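Local coordinates for DNA translocase coupling protein (Clostridium perfringens, PDB 6O1W) that binds ATP and probably DNA as an FtsK/SpoIIIE-family coupling protein, thought to drive DNA translocation during conjugative transfer of its plasmid, at residues L19-A24 with K57-Q62. Residues are numbered along the deposited sequence; the frame is centred on the assembly and turned at random.
Sequences LNFVGA and KSYIPQ
An edge-to-face aromatic pair, Phe21 against Tyr59, joins the loop that follows helix 7-18 to the bend between helices 53-58 and 60-67. The edge of Phe21 leads with CE1, which lies 3.5 Å from Tyr59 CD1 and sits over one face of the tyrosine ring, displaced toward its rim. The ring centroids are 4.7 Å apart and the planes meet at 55°, well short of perpendicular. With CG anti to the backbone N (chi1 -166°), the Phe21 side chain is carried toward Tyr59; Trp56 packs against the same ring, again edge-to-face. All this belongs to the small domain at the N-terminal end of this fragment, where helices accompany a four-stranded antiparallel sheet, far from the Walker A loop of the ATPase. The chain enters the loop through a Schellman motif, with Asn20 at positive phi, and Phe21 then centres an inverse gamma turn. Two waters tie the backbone of Leu19 and Asn20 to the tyrosine hydroxyl. One, in the plane of the ring and 2.7 Å from Tyr59 OH, donates to Leu19 O. The other donates to Asn20 O. A separate apolar contact sets Leu19 CD2 3.5 Å from Gln62 CG, whose NE2 is hydrogen-bonded to Ser66 OG.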
ATOM      1  N   LEU A  19      40.297  -5.524   5.230  1.00 32.26           N
ATOM      2  CA  LEU A  19      40.290  -4.062   5.078  1.00 31.25           C
ATOM      3  C   LEU A  19      41.193  -3.352   6.077  1.00 37.60           C
ATOM      4  O   LEU A  19      41.359  -2.137   5.989  1.00 37.46           O
ATOM      5  CB  LEU A  19      38.848  -3.542   5.246  1.00 30.41           C
ATOM      6  CG  LEU A  19      37.802  -4.059   4.257  1.00 33.67           C
ATOM      7  CD1 LEU A  19      36.407  -3.561   4.614  1.00 32.84           C
ATOM      8  CD2 LEU A  19      38.192  -3.760   2.836  1.00 31.66           C
ATOM      9  N   ASN A  20      41.753  -4.092   7.052  1.00 36.64           N
ATOM     10  CA  ASN A  20      42.472  -3.535   8.215  1.00 37.48           C
ATOM     11  C   ASN A  20      41.578  -2.442   8.842  1.00 39.71           C
ATOM     12  O   ASN A  20      42.013  -1.318   9.103  1.00 39.32           O
ATOM     13  CB  ASN A  20      43.901  -3.027   7.893  1.00 45.72           C
ATOM     14  CG  ASN A  20      44.704  -2.718   9.148  1.00 75.95           C
ATOM     15  OD1 ASN A  20      45.202  -1.601   9.338  1.00 72.31           O
ATOM     16  ND2 ASN A  20      44.815  -3.687  10.052  1.00 65.33           N
ATOM     17  N   PHE A  21      40.282  -2.767   8.979  1.00 34.20           N
ATOM     18  CA  PHE A  21      39.296  -1.854   9.517  1.00 32.77           C
ATOM     19  C   PHE A  21      39.293  -2.010  11.039  1.00 38.46           C
ATOM     20  O   PHE A  21      38.444  -2.696  11.598  1.00 37.22           O
ATOM     21  CB  PHE A  21      37.936  -2.136   8.874  1.00 32.94           C
ATOM     22  CG  PHE A  21      36.885  -1.083   9.078  1.00 32.34           C
ATOM     23  CD1 PHE A  21      36.987   0.157   8.454  1.00 34.27           C
ATOM     24  CD2 PHE A  21      35.743  -1.355   9.820  1.00 32.25           C
ATOM     25  CE1 PHE A  21      35.970   1.113   8.587  1.00 32.60           C
ATOM     26  CE2 PHE A  21      34.757  -0.380   9.989  1.00 33.31           C
ATOM     27  CZ  PHE A  21      34.871   0.840   9.351  1.00 30.00           C
ATOM     28  N   VAL A  22      40.282  -1.379  11.696  1.00 37.44           N
ATOM     29  CA  VAL A  22      40.511  -1.467  13.162  1.00 38.65           C
ATOM     30  C   VAL A  22      40.533  -0.084  13.829  1.00 43.08           C
ATOM     31  O   VAL A  22      40.947   0.883  13.190  1.00 41.38           O
ATOM     32  CB  VAL A  22      41.809  -2.263  13.516  1.00 42.70           C
ATOM     33  CG1 VAL A  22      41.758  -3.704  13.000  1.00 43.10           C
ATOM     34  CG2 VAL A  22      43.069  -1.558  13.015  1.00 41.87           C
ATOM     35  N   GLY A  23      40.114  -0.016  15.097  1.00 41.59           N
ATOM     36  CA  GLY A  23      40.128   1.219  15.879  1.00 42.63           C
ATOM     37  C   GLY A  23      41.496   1.470  16.490  1.00 51.95           C
ATOM     38  O   GLY A  23      42.430   0.703  16.228  1.00 51.56           O
ATOM     39  N   ALA A  24      41.626   2.514  17.350  1.00 51.20           N
ATOM     40  CA  ALA A  24      42.899   2.847  18.033  1.00 52.19           C
ATOM     41  C   ALA A  24      43.447   1.695  18.886  1.00 56.31           C
ATOM     42  O   ALA A  24      44.667   1.578  19.042  1.00 57.04           O
ATOM     43  CB  ALA A  24      42.734   4.093  18.897  1.00 53.10           C
ATOM     44  N   LYS A  57      31.087   5.671   7.470  1.00 28.62           N
ATOM     45  CA  LYS A  57      30.343   6.235   6.337  1.00 29.48           C
ATOM     46  C   LYS A  57      31.186   6.281   5.069  1.00 34.64           C
ATOM     47  O   LYS A  57      30.682   5.959   3.994  1.00 33.12           O
ATOM     48  CB  LYS A  57      29.721   7.586   6.696  1.00 32.85           C
ATOM     49  CG  LYS A  57      28.508   7.376   7.627  1.00 44.27           C
ATOM     50  CD  LYS A  57      27.768   8.652   7.989  1.00 50.36           C
ATOM     51  CE  LYS A  57      26.583   8.314   8.859  1.00 62.14           C
ATOM     52  NZ  LYS A  57      25.683   9.473   9.068  1.00 76.61           N
ATOM     53  N   SER A  58      32.489   6.573   5.211  1.00 32.38           N
ATOM     54  CA  SER A  58      33.424   6.559   4.085  1.00 33.60           C
ATOM     55  C   SER A  58      33.596   5.132   3.536  1.00 36.06           C
ATOM     56  O   SER A  58      33.881   4.937   2.344  1.00 34.64           O
ATOM     57  CB  SER A  58      34.777   7.091   4.531  1.00 37.43           C
ATOM     58  OG  SER A  58      34.657   8.496   4.644  1.00 48.67           O
ATOM     59  N   TYR A  59      33.416   4.137   4.422  1.00 29.44           N
ATOM     60  CA  TYR A  59      33.580   2.753   4.032  1.00 27.96           C
ATOM     61  C   TYR A  59      32.335   2.109   3.511  1.00 31.83           C
ATOM     62  O   TYR A  59      32.431   0.949   3.168  1.00 34.07           O
ATOM     63  CB  TYR A  59      34.165   1.947   5.191  1.00 27.12           C
ATOM     64  CG  TYR A  59      35.672   1.903   5.162  1.00 26.69           C
ATOM     65  CD1 TYR A  59      36.432   2.972   5.633  1.00 27.42           C
ATOM     66  CD2 TYR A  59      36.345   0.789   4.669  1.00 27.58           C
ATOM     67  CE1 TYR A  59      37.821   2.910   5.667  1.00 27.41           C
ATOM     68  CE2 TYR A  59      37.741   0.746   4.628  1.00 28.45           C
ATOM     69  CZ  TYR A  59      38.474   1.805   5.137  1.00 33.30           C
ATOM     70  OH  TYR A  59      39.844   1.734   5.151  1.00 32.51           O
ATOM     71  N   ILE A  60      31.175   2.818   3.429  1.00 28.28           N
ATOM     72  CA  ILE A  60      29.895   2.223   2.966  1.00 28.58           C
ATOM     73  C   ILE A  60      30.040   1.486   1.601  1.00 32.82           C
ATOM     74  O   ILE A  60      29.664   0.308   1.525  1.00 31.24           O
ATOM     75  CB  ILE A  60      28.699   3.225   2.976  1.00 31.28           C
ATOM     76  CG1 ILE A  60      28.142   3.360   4.408  1.00 32.23           C
ATOM     77  CG2 ILE A  60      27.568   2.814   1.991  1.00 29.39           C
ATOM     78  CD1 ILE A  60      27.093   4.545   4.588  1.00 34.47           C
ATOM     79  N   PRO A  61      30.555   2.121   0.517  1.00 29.80           N
ATOM     80  CA  PRO A  61      30.698   1.375  -0.731  1.00 29.60           C
ATOM     81  C   PRO A  61      31.450   0.064  -0.516  1.00 30.21           C
ATOM     82  O   PRO A  61      30.953  -0.941  -0.977  1.00 29.09           O
ATOM     83  CB  PRO A  61      31.471   2.347  -1.633  1.00 31.81           C
ATOM     84  CG  PRO A  61      31.052   3.676  -1.143  1.00 35.89           C
ATOM     85  CD  PRO A  61      31.039   3.509   0.348  1.00 31.90           C
ATOM     86  N   GLN A  62      32.567   0.054   0.250  1.00 26.31           N
ATOM     87  CA  GLN A  62      33.366  -1.169   0.458  1.00 26.29           C
ATOM     88  C   GLN A  62      32.698  -2.243   1.340  1.00 29.39           C
ATOM     89  O   GLN A  62      32.793  -3.432   1.024  1.00 28.57           O
ATOM     90  CB  GLN A  62      34.773  -0.859   0.976  1.00 27.10           C
ATOM     91  CG  GLN A  62      35.632  -2.134   1.062  1.00 25.18           C
ATOM     92  CD  GLN A  62      35.932  -2.693  -0.304  1.00 33.63           C
ATOM     93  OE1 GLN A  62      36.439  -1.997  -1.183  1.00 24.42           O
ATOM     94  NE2 GLN A  62      35.614  -3.952  -0.524  1.00 24.52           N
TER
HETATM   95  O   HOH W   1      40.830  -0.490   3.938  1.00 38.14           O
HETATM   96  O   HOH W   2      41.872   0.777   7.117  1.00 45.52           O